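Local coordinates for protein branched-chain-amino-acid aminotransferase (Pseudomonas aeruginosa, PDB 6NST) that catalyses the pyridoxal-phosphate-dependent transfer of amino groups between leucine, isoleucine or valine and 2-oxoglutarate, serving branched-chain amino-acid biosynthesis, at residues E15-W19 with R20-T24; Y44-Q48 with G49-F53; F201-D205 with G206-T210; G275-G278 with P279-K283. The protein carries 1 engineered substitution. One frame throughout, in Å; residues are numbered along the deposited sequence.

Interaction 1: residues E15-W19 with R20-T24; sequences ELVQW and RDATT
The carboxylate of Asp21 lies alongside the side chain of Gln18, both pointing the same way, with OD2 3.3 Å from Gln18 CB. The Trp19 indole is directed away from 20-24; it meets the ring of His25 of the second subunit with the two planes at about 20°, while NE1 bonds Met3 O. A tight backbone turn swings the chain through roughly a right angle. Asp21 N donates weakly to Gln18 O at 2.9 Å, and Ala22 N bonds Trp19 O at 3.1 Å. Ala22 then centres an inverse gamma turn, with a weak bond from Thr23 N to Asp21 O. Val17 fills the inner corner with both methyls: CG1, held between the backbone N and the carbonyl carbon (chi1 73°), reaches Ala22 CB at 3.7 Å, and CG2 touches Asp21 CB at 3.7 Å. The Arg20 side chain, leading away from the turn, makes salt bridges to Asp5 and Asp7. Strand 15-18 runs antiparallel beside strand 9-12, whose Ile10 packs on Trp19 and Ala22, and Thr23 and Thr24 pair with a strand of the second subunit, carrying the sheet across the interface.

Interaction 2: residues Y44-Q48 with G49-F53; sequences YDTPQ and GTAIF
Tyr44 and Ala51 grip each other through two nearly straight backbone bonds, Tyr44 N to Ala51 O at 2.8 Å and Ala51 N to Tyr44 O at 2.9 Å, the hydrogen-bonded pair of a beta hairpin. Toward its tip a type I turn runs from Thr46 to Gly49, closed by Gly49 N to Thr46 O (2.9 Å) and by the longer Thr46 N to Gly49 O (3.2 Å). Gly49 has a positive phi of 124°, a backbone conformation that favours glycine. Between the two bonded pairs, the CA of Thr50 makes a CA-H...O contact with Tyr44 O at 3.3 Å. The chain bends at Thr50, and Ala51 to Phe53 then line up beside strand 303-305 in the antiparallel sheet. Phe53 sets its CB at the edge of the Tyr44 ring, 4.3 Å from CD2, and both aromatic side chains also pack on Val292 of helix 279-292. The Phe53 side chain is about 12 Å from that of Lys160, the probable cofactor-bearing lysine, with no cofactor attached here. On the face shared by Tyr44, Thr46 and Ala51, chi1 of Thr46 (78°) sets CG2 beside its backbone N, where it meets Ala51 CB at 3.7 Å.

Interaction 3: residues F201-D205 with G206-T210; sequences FIIKD and GVIYT
Thr210 stands over one face of the Phe201 ring, its CB making a CH-pi contact 4.0 Å from the ring centroid, with OG1 above the middle of the ring. Ile208 comes to the edge of the same ring, its CG2 3.6 Å from Phe201 CD2. Ile208 also runs side by side with Ile203, CG1 to CG1 at 3.9 Å. On the other face, with Tyr209, Ile202 has CG1 wedged between its backbone N and carbonyl carbon (chi1 66°), where it reaches Tyr209 CB at 3.6 Å. These pairs are set by the register of a beta hairpin with a two-residue loop. Ile202 and Tyr209 exchange two almost linear backbone bonds (176° at each hydrogen), Tyr209 N reaching Ile202 O at 2.7 Å. Lys204 and Val207 close the type I' turn, where Asp205 and Gly206 take positive phi. Val207 N reaches Lys204 O at 3.3 Å; a water in plane at the Tyr209 ring edge links the same oxygen to Tyr209 OH. Farther out, Asp250 accepts a bond from Asp205 N, and Thr210 OG1 bonds Ile200 O. The hairpin is flanked by strands 251-256 and 235-238, and Phe201 lies nearly parallel to the ring of Phe253.

Interaction 4: residues G275-G278 with P279-K283; sequences GRRG and PVTEK
Gly278 sits at the N-cap, extended at psi 172°, and Pro279 begins the helix directly after it. The first helical bond of the contact runs back from Glu282 N to Gly278 O at 3.0 Å. Arg277 leads away from its own backbone N (chi1 -178°) and then bends at chi3, laying its guanidinium beside the first helical turn. There Glu282 CG stands over one face of the group, 3.9 Å above its plane and offset toward the rim. The two side chains cross at about a right angle, yet guanidinium and carboxylate planes are only 21° apart. Because Glu282 OE2 lies well out of the guanidinium plane, its 4.1 Å approach to Arg277 NH2 is at most an attraction between charges, with no N-H aimed at it. A water makes the polar link instead, giving hydrogen bonds to Arg277 O and to Glu282 OE1 (2.6 Å) and taking one from Arg277 NE. This is a helix N-terminus whose cap residue has no side chain, and the carboxylate of Glu251 accepts from the backbone N-H groups of Val280 and Thr281 in the first turn. A second water joins Gly278 N (2.9 Å) to Thr281 OG1. Thr281 also brings CG2 to within 4.1 Å of Arg277 CG. Beyond the contact, Arg277 NH1 bonds Gln285 OE1, and strand 262-267 contributes Pro263, which packs on both Arg277 and Thr281.

Overall arrangement
From the N terminus the four contacts follow one another in series, each local to one continuous stretch; the first three are turns and the fourth a helix start, and none nests within or crosses another. Interaction 1 turns the chain out of an outer strand of the antiparallel sheet, by the subunit interface; interaction 2 is a hairpin farther across that sheet, its centre about 26 Å away. Interaction 3 is a hairpin of the second, mixed sheet, on the opposite side of the chain's centre from interaction 1. Interaction 4 starts helix 279-292 close by: Val280 CG1 packs on Ile203 CG1 of interaction 3 at 3.8 Å. That same helix ends against Tyr44 and Phe53 of interaction 2, so it spans from one sheet to the other.

Interaction 1: residues E15-W19 with R20-T24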
loop_
_atom_site.group_PDB
_atom_site.type_symbol
_atom_site.label_atom_id
_atom_site.label_comp_id
_atom_site.label_asym_id
_atom_site.label_seq_id
_atom_site.Cartn_x
_atom_site.Cartn_y
_atom_site.Cartn_z
ATOM N N GLU A 15 30.500 -13.723 33.394
ATOM C CA GLU A 15 31.805 -14.345 33.537
ATOM C C GLU A 15 32.427 -14.558 32.166
ATOM O O GLU A 15 31.733 -14.664 31.152
ATOM C CB GLU A 15 31.715 -15.691 34.276
ATOM C CG GLU A 15 31.248 -15.598 35.722
ATOM C CD GLU A 15 31.118 -16.962 36.378
ATOM O OE1 GLU A 15 31.267 -17.980 35.671
ATOM O OE2 GLU A 15 30.867 -17.014 37.601
ATOM N N LEU A 16 33.754 -14.618 32.147
ATOM C CA LEU A 16 34.486 -15.021 30.958
ATOM C C LEU A 16 34.579 -16.540 30.932
ATOM O O LEU A 16 34.882 -17.168 31.952
ATOM C CB LEU A 16 35.887 -14.409 30.934
ATOM C CG LEU A 16 35.986 -12.885 30.888
ATOM C CD1 LEU A 16 37.417 -12.462 31.150
ATOM C CD2 LEU A 16 35.499 -12.346 29.549
ATOM N N VAL A 17 34.301 -17.125 29.771
ATOM C CA VAL A 17 34.407 -18.562 29.581
ATOM C C VAL A 17 35.268 -18.797 28.348
ATOM O O VAL A 17 35.406 -17.928 27.484
ATOM C CB VAL A 17 33.020 -19.234 29.438
ATOM C CG1 VAL A 17 32.403 -18.925 28.082
ATOM C CG2 VAL A 17 33.110 -20.737 29.682
ATOM N N GLN A 18 35.884 -19.976 28.295
ATOM C CA GLN A 18 36.667 -20.347 27.125
ATOM C C GLN A 18 35.802 -20.278 25.872
ATOM O O GLN A 18 34.602 -20.564 25.904
ATOM C CB GLN A 18 37.251 -21.750 27.288
ATOM C CG GLN A 18 38.215 -21.896 28.455
ATOM C CD GLN A 18 39.506 -21.120 28.257
ATOM O OE1 GLN A 18 39.821 -20.683 27.150
ATOM N NE2 GLN A 18 40.262 -20.947 29.335
ATOM N N TRP A 19 36.430 -19.885 24.762
ATOM C CA TRP A 19 35.695 -19.651 23.521
ATOM C C TRP A 19 34.895 -20.881 23.111
ATOM O O TRP A 19 33.691 -20.791 22.840
ATOM C CB TRP A 19 36.667 -19.245 22.414
ATOM C CG TRP A 19 36.007 -18.646 21.212
ATOM C CD1 TRP A 19 35.290 -19.303 20.256
ATOM C CD2 TRP A 19 36.016 -17.265 20.830
ATOM N NE1 TRP A 19 34.846 -18.417 19.306
ATOM C CE2 TRP A 19 35.279 -17.159 19.634
ATOM C CE3 TRP A 19 36.575 -16.110 21.382
ATOM C CZ2 TRP A 19 35.086 -15.942 18.982
ATOM C CZ3 TRP A 19 36.381 -14.903 20.735
ATOM C CH2 TRP A 19 35.643 -14.829 19.548
ATOM N N ARG A 20 35.545 -22.046 23.069
ATOM C CA ARG A 20 34.856 -23.264 22.663
ATOM C C ARG A 20 33.836 -23.728 23.696
ATOM O O ARG A 20 32.965 -24.540 23.365
ATOM C CB ARG A 20 35.873 -24.374 22.394
ATOM C CG ARG A 20 36.881 -24.037 21.308
ATOM C CD ARG A 20 37.970 -25.092 21.222
ATOM N NE ARG A 20 38.921 -24.817 20.149
ATOM C CZ ARG A 20 40.001 -24.054 20.283
ATOM N NH1 ARG A 20 40.271 -23.482 21.449
ATOM N NH2 ARG A 20 40.813 -23.863 19.252
ATOM N N ASP A 21 33.920 -23.233 24.932
ATOM C CA ASP A 21 32.950 -23.567 25.965
ATOM C C ASP A 21 31.740 -22.643 25.968
ATOM O O ASP A 21 30.753 -22.944 26.647
ATOM C CB ASP A 21 33.612 -23.540 27.349
ATOM C CG ASP A 21 34.628 -24.649 27.532
ATOM O OD1 ASP A 21 34.463 -25.719 26.908
ATOM O OD2 ASP A 21 35.591 -24.453 28.303
ATOM N N ALA A 22 31.792 -21.529 25.235
ATOM C CA ALA A 22 30.670 -20.595 25.154
ATOM C C ALA A 22 29.613 -21.195 24.233
ATOM O O ALA A 22 29.480 -20.845 23.058
ATOM C CB ALA A 22 31.136 -19.230 24.665
ATOM N N THR A 23 28.844 -22.125 24.790
ATOM C CA THR A 23 27.815 -22.837 24.051
ATOM C C THR A 23 26.446 -22.545 24.646
ATOM O O THR A 23 26.318 -22.009 25.749
ATOM C CB THR A 23 28.070 -24.351 24.058
ATOM O OG1 THR A 23 28.147 -24.816 25.411
ATOM C CG2 THR A 23 29.365 -24.680 23.334
ATOM N N THR A 24 25.418 -22.908 23.888
ATOM C CA THR A 24 24.043 -22.834 24.352
ATOM C C THR A 24 23.319 -24.088 23.891
ATOM O O THR A 24 23.726 -24.741 22.927
ATOM C CB THR A 24 23.325 -21.581 23.832
ATOM O OG1 THR A 24 21.975 -21.569 24.313
ATOM C CG2 THR A 24 23.315 -21.567 22.310
#

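Interaction 2: residues Y44-Q48 with G49-F53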
loop_
_atom_site.group_PDB
_atom_site.type_symbol
_atom_site.label_atom_id
_atom_site.label_comp_id
_atom_site.label_asym_id
_atom_site.label_seq_id
_atom_site.Cartn_x
_atom_site.Cartn_y
_atom_site.Cartn_z
ATOM N N TYR A 44 39.400 -0.018 17.468
ATOM C CA TYR A 44 40.460 0.409 16.570
ATOM C C TYR A 44 41.766 0.614 17.326
ATOM O O TYR A 44 41.786 0.844 18.539
ATOM C CB TYR A 44 40.082 1.703 15.843
ATOM C CG TYR A 44 39.026 1.521 14.786
ATOM C CD1 TYR A 44 39.374 1.200 13.482
ATOM C CD2 TYR A 44 37.680 1.671 15.089
ATOM C CE1 TYR A 44 38.411 1.032 12.511
ATOM C CE2 TYR A 44 36.712 1.507 14.121
ATOM C CZ TYR A 44 37.081 1.185 12.834
ATOM O OH TYR A 44 36.115 1.017 11.866
ATOM N N ASP A 45 42.863 0.527 16.579
ATOM C CA ASP A 45 44.196 0.800 17.105
ATOM C C ASP A 45 44.434 2.305 17.060
ATOM O O ASP A 45 44.605 2.881 15.980
ATOM C CB ASP A 45 45.244 0.045 16.293
ATOM C CG ASP A 45 46.649 0.242 16.822
ATOM O OD1 ASP A 45 46.803 0.651 17.991
ATOM O OD2 ASP A 45 47.604 -0.009 16.060
ATOM N N THR A 46 44.439 2.944 18.225
ATOM C CA THR A 46 44.625 4.380 18.347
ATOM C C THR A 46 45.968 4.695 18.996
ATOM O O THR A 46 46.572 3.833 19.642
ATOM C CB THR A 46 43.500 5.003 19.183
ATOM O OG1 THR A 46 43.752 4.764 20.572
ATOM C CG2 THR A 46 42.158 4.401 18.801
ATOM N N PRO A 47 46.474 5.924 18.832
ATOM C CA PRO A 47 47.734 6.284 19.505
ATOM C C PRO A 47 47.694 6.095 21.011
ATOM O O PRO A 47 48.736 5.818 21.619
ATOM C CB PRO A 47 47.921 7.759 19.124
ATOM C CG PRO A 47 47.205 7.897 17.825
ATOM C CD PRO A 47 46.014 6.990 17.923
ATOM N N GLN A 48 46.523 6.232 21.632
ATOM C CA GLN A 48 46.373 6.014 23.065
ATOM C C GLN A 48 46.160 4.549 23.426
ATOM O O GLN A 48 46.109 4.222 24.617
ATOM C CB GLN A 48 45.203 6.847 23.600
ATOM C CG GLN A 48 45.227 8.305 23.173
ATOM C CD GLN A 48 46.484 9.024 23.615
ATOM O OE1 GLN A 48 47.440 9.155 22.850
ATOM N NE2 GLN A 48 46.490 9.495 24.858
ATOM N N GLY A 49 46.035 3.668 22.442
ATOM C CA GLY A 49 45.780 2.262 22.671
ATOM C C GLY A 49 44.532 1.798 21.944
ATOM O O GLY A 49 43.828 2.570 21.297
ATOM N N THR A 50 44.274 0.497 22.060
ATOM C CA THR A 50 43.065 -0.075 21.481
ATOM C C THR A 50 41.840 0.560 22.125
ATOM O O THR A 50 41.678 0.514 23.348
ATOM C CB THR A 50 43.049 -1.592 21.671
ATOM O OG1 THR A 50 44.193 -2.169 21.029
ATOM C CG2 THR A 50 41.784 -2.193 21.074
ATOM N N ALA A 51 40.988 1.171 21.303
ATOM C CA ALA A 51 39.844 1.922 21.798
ATOM C C ALA A 51 38.582 1.523 21.050
ATOM O O ALA A 51 38.602 1.338 19.829
ATOM C CB ALA A 51 40.072 3.434 21.669
ATOM N N ILE A 52 37.488 1.399 21.795
ATOM C CA ILE A 52 36.183 1.106 21.215
ATOM C C ILE A 52 35.547 2.410 20.754
ATOM O O ILE A 52 35.511 3.396 21.500
ATOM C CB ILE A 52 35.286 0.382 22.233
ATOM C CG1 ILE A 52 35.881 -0.979 22.601
ATOM C CG2 ILE A 52 33.881 0.223 21.688
ATOM C CD1 ILE A 52 35.109 -1.707 23.678
ATOM N N PHE A 53 35.042 2.421 19.524
ATOM C CA PHE A 53 34.453 3.621 18.944
ATOM C C PHE A 53 32.983 3.711 19.335
ATOM O O PHE A 53 32.187 2.830 18.989
ATOM C CB PHE A 53 34.604 3.627 17.425
ATOM C CG PHE A 53 34.050 4.858 16.775
ATOM C CD1 PHE A 53 34.662 6.087 16.960
ATOM C CD2 PHE A 53 32.917 4.792 15.986
ATOM C CE1 PHE A 53 34.154 7.226 16.367
ATOM C CE2 PHE A 53 32.405 5.927 15.388
ATOM C CZ PHE A 53 33.023 7.145 15.579
#

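Interaction 3: residues F201-D205 with G206-T210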
loop_
_atom_site.group_PDB
_atom_site.type_symbol
_atom_site.label_atom_id
_atom_site.label_comp_id
_atom_site.label_asym_id
_atom_site.label_seq_id
_atom_site.Cartn_x
_atom_site.Cartn_y
_atom_site.Cartn_z
ATOM N N PHE A 201 24.209 7.072 1.273
ATOM C CA PHE A 201 24.285 8.507 1.049
ATOM C C PHE A 201 24.529 8.760 -0.431
ATOM O O PHE A 201 25.155 7.950 -1.115
ATOM C CB PHE A 201 25.417 9.159 1.860
ATOM C CG PHE A 201 25.172 9.200 3.344
ATOM C CD1 PHE A 201 25.296 8.057 4.117
ATOM C CD2 PHE A 201 24.854 10.395 3.971
ATOM C CE1 PHE A 201 25.084 8.102 5.484
ATOM C CE2 PHE A 201 24.640 10.446 5.334
ATOM C CZ PHE A 201 24.756 9.298 6.093
ATOM N N ILE A 202 24.024 9.887 -0.922
ATOM C CA ILE A 202 24.319 10.340 -2.275
ATOM C C ILE A 202 24.685 11.816 -2.220
ATOM O O ILE A 202 24.254 12.551 -1.326
ATOM C CB ILE A 202 23.148 10.100 -3.259
ATOM C CG1 ILE A 202 21.934 10.950 -2.890
ATOM C CG2 ILE A 202 22.768 8.625 -3.301
ATOM C CD1 ILE A 202 20.787 10.812 -3.871
ATOM N N ILE A 203 25.504 12.242 -3.177
ATOM C CA ILE A 203 25.939 13.627 -3.301
ATOM C C ILE A 203 25.535 14.128 -4.679
ATOM O O ILE A 203 25.758 13.444 -5.684
ATOM C CB ILE A 203 27.459 13.776 -3.086
ATOM C CG1 ILE A 203 27.819 13.655 -1.603
ATOM C CG2 ILE A 203 27.954 15.110 -3.629
ATOM C CD1 ILE A 203 27.971 12.237 -1.111
ATOM N N LYS A 204 24.933 15.315 -4.723
ATOM C CA LYS A 204 24.539 15.944 -5.980
ATOM C C LYS A 204 24.842 17.431 -5.869
ATOM O O LYS A 204 24.240 18.128 -5.045
ATOM C CB LYS A 204 23.059 15.702 -6.285
ATOM C CG LYS A 204 22.607 16.202 -7.651
ATOM C CD LYS A 204 23.441 15.595 -8.765
ATOM C CE LYS A 204 22.924 16.007 -10.137
ATOM N NZ LYS A 204 21.557 15.472 -10.404
ATOM N N ASP A 205 25.787 17.906 -6.685
ATOM C CA ASP A 205 26.176 19.316 -6.718
ATOM C C ASP A 205 26.680 19.790 -5.355
ATOM O O ASP A 205 26.336 20.878 -4.886
ATOM C CB ASP A 205 25.026 20.195 -7.215
ATOM C CG ASP A 205 24.553 19.798 -8.600
ATOM O OD1 ASP A 205 25.399 19.380 -9.418
ATOM O OD2 ASP A 205 23.337 19.893 -8.870
ATOM N N GLY A 206 27.505 18.964 -4.713
ATOM C CA GLY A 206 28.130 19.322 -3.458
ATOM C C GLY A 206 27.244 19.229 -2.238
ATOM O O GLY A 206 27.680 19.621 -1.147
ATOM N N VAL A 207 26.019 18.728 -2.376
ATOM C CA VAL A 207 25.090 18.586 -1.262
ATOM C C VAL A 207 24.899 17.103 -0.981
ATOM O O VAL A 207 24.767 16.297 -1.910
ATOM C CB VAL A 207 23.743 19.276 -1.561
ATOM C CG1 VAL A 207 22.801 19.151 -0.372
ATOM C CG2 VAL A 207 23.967 20.737 -1.918
ATOM N N ILE A 208 24.895 16.744 0.297
ATOM C CA ILE A 208 24.720 15.358 0.712
ATOM C C ILE A 208 23.235 15.088 0.912
ATOM O O ILE A 208 22.539 15.855 1.587
ATOM C CB ILE A 208 25.511 15.064 1.995
ATOM C CG1 ILE A 208 26.983 15.431 1.809
ATOM C CG2 ILE A 208 25.367 13.600 2.383
ATOM C CD1 ILE A 208 27.794 15.361 3.081
ATOM N N TYR A 209 22.748 14.005 0.319
ATOM C CA TYR A 209 21.385 13.539 0.526
ATOM C C TYR A 209 21.423 12.132 1.100
ATOM O O TYR A 209 22.297 11.332 0.753
ATOM C CB TYR A 209 20.580 13.556 -0.779
ATOM C CG TYR A 209 20.461 14.926 -1.408
ATOM C CD1 TYR A 209 21.413 15.381 -2.312
ATOM C CD2 TYR A 209 19.399 15.765 -1.097
ATOM C CE1 TYR A 209 21.312 16.633 -2.889
ATOM C CE2 TYR A 209 19.287 17.020 -1.670
ATOM C CZ TYR A 209 20.247 17.447 -2.566
ATOM O OH TYR A 209 20.145 18.694 -3.141
ATOM N N THR A 210 20.480 11.836 1.987
ATOM C CA THR A 210 20.375 10.518 2.589
ATOM C C THR A 210 18.923 10.298 2.981
ATOM O O THR A 210 18.218 11.263 3.297
ATOM C CB THR A 210 21.298 10.377 3.813
ATOM O OG1 THR A 210 21.255 9.032 4.303
ATOM C CG2 THR A 210 20.884 11.333 4.928
HETATM O O HOH W 1 22.057 19.211 -4.721
#

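Interaction 4: residues G275-G278 with P279-K283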
loop_
_atom_site.group_PDB
_atom_site.type_symbol
_atom_site.label_atom_id
_atom_site.label_comp_id
_atom_site.label_asym_id
_atom_site.label_seq_id
_atom_site.Cartn_x
_atom_site.Cartn_y
_atom_site.Cartn_z
ATOM N N GLY A 275 32.377 7.076 -11.863
ATOM C CA GLY A 275 32.658 5.678 -11.615
ATOM C C GLY A 275 33.764 5.404 -10.625
ATOM O O GLY A 275 34.204 4.254 -10.516
ATOM N N ARG A 276 34.236 6.418 -9.905
ATOM C CA ARG A 276 35.271 6.240 -8.897
ATOM C C ARG A 276 34.860 6.999 -7.643
ATOM O O ARG A 276 33.791 7.616 -7.587
ATOM C CB ARG A 276 36.638 6.699 -9.417
ATOM C CG ARG A 276 36.659 8.130 -9.922
ATOM C CD ARG A 276 38.019 8.498 -10.497
ATOM N NE ARG A 276 38.037 9.874 -10.984
ATOM C CZ ARG A 276 37.743 10.230 -12.229
ATOM N NH1 ARG A 276 37.410 9.310 -13.124
ATOM N NH2 ARG A 276 37.782 11.508 -12.582
ATOM N N ARG A 277 35.717 6.944 -6.626
ATOM C CA ARG A 277 35.440 7.619 -5.364
ATOM C C ARG A 277 35.466 9.128 -5.570
ATOM O O ARG A 277 36.484 9.687 -5.994
ATOM C CB ARG A 277 36.459 7.195 -4.310
ATOM C CG ARG A 277 36.238 7.801 -2.932
ATOM C CD ARG A 277 37.290 7.305 -1.947
ATOM N NE ARG A 277 38.647 7.600 -2.405
ATOM C CZ ARG A 277 39.750 7.126 -1.832
ATOM N NH1 ARG A 277 39.663 6.326 -0.777
ATOM N NH2 ARG A 277 40.941 7.446 -2.319
ATOM N N GLY A 278 34.349 9.784 -5.277
ATOM C CA GLY A 278 34.235 11.212 -5.464
ATOM C C GLY A 278 34.964 11.990 -4.392
ATOM O O GLY A 278 35.460 11.445 -3.393
ATOM N N PRO A 279 35.037 13.309 -4.589
ATOM C CA PRO A 279 35.777 14.160 -3.645
ATOM C C PRO A 279 35.134 14.219 -2.269
ATOM O O PRO A 279 35.829 14.127 -1.252
ATOM C CB PRO A 279 35.764 15.539 -4.324
ATOM C CG PRO A 279 35.389 15.278 -5.754
ATOM C CD PRO A 279 34.511 14.073 -5.733
ATOM N N VAL A 280 33.810 14.386 -2.225
ATOM C CA VAL A 280 33.119 14.487 -0.944
ATOM C C VAL A 280 33.205 13.169 -0.183
ATOM O O VAL A 280 33.443 13.155 1.031
ATOM C CB VAL A 280 31.661 14.934 -1.158
ATOM C CG1 VAL A 280 30.895 14.920 0.159
ATOM C CG2 VAL A 280 31.624 16.323 -1.782
ATOM N N THR A 281 33.029 12.043 -0.881
ATOM C CA THR A 281 33.185 10.744 -0.236
ATOM C C THR A 281 34.583 10.582 0.347
ATOM O O THR A 281 34.742 10.065 1.458
ATOM C CB THR A 281 32.900 9.615 -1.229
ATOM O OG1 THR A 281 31.610 9.802 -1.824
ATOM C CG2 THR A 281 32.934 8.264 -0.519
ATOM N N GLU A 282 35.607 11.026 -0.388
ATOM C CA GLU A 282 36.980 10.853 0.077
ATOM C C GLU A 282 37.241 11.651 1.349
ATOM O O GLU A 282 37.902 11.158 2.271
ATOM C CB GLU A 282 37.964 11.254 -1.024
ATOM C CG GLU A 282 39.429 11.111 -0.628
ATOM C CD GLU A 282 40.383 11.451 -1.757
ATOM O OE1 GLU A 282 39.912 11.762 -2.873
ATOM O OE2 GLU A 282 41.610 11.406 -1.528
ATOM N N LYS A 283 36.725 12.882 1.421
ATOM C CA LYS A 283 36.938 13.699 2.611
ATOM C C LYS A 283 36.197 13.131 3.816
ATOM O O LYS A 283 36.726 13.133 4.934
ATOM C CB LYS A 283 36.515 15.143 2.340
ATOM C CG LYS A 283 37.490 15.909 1.456
ATOM C CD LYS A 283 37.050 17.348 1.229
ATOM C CE LYS A 283 35.871 17.427 0.274
ATOM N NZ LYS A 283 35.493 18.838 -0.025
HETATM O O HOH W 2 38.550 10.023 -4.288
HETATM O O HOH W 3 32.348 8.021 -4.137
#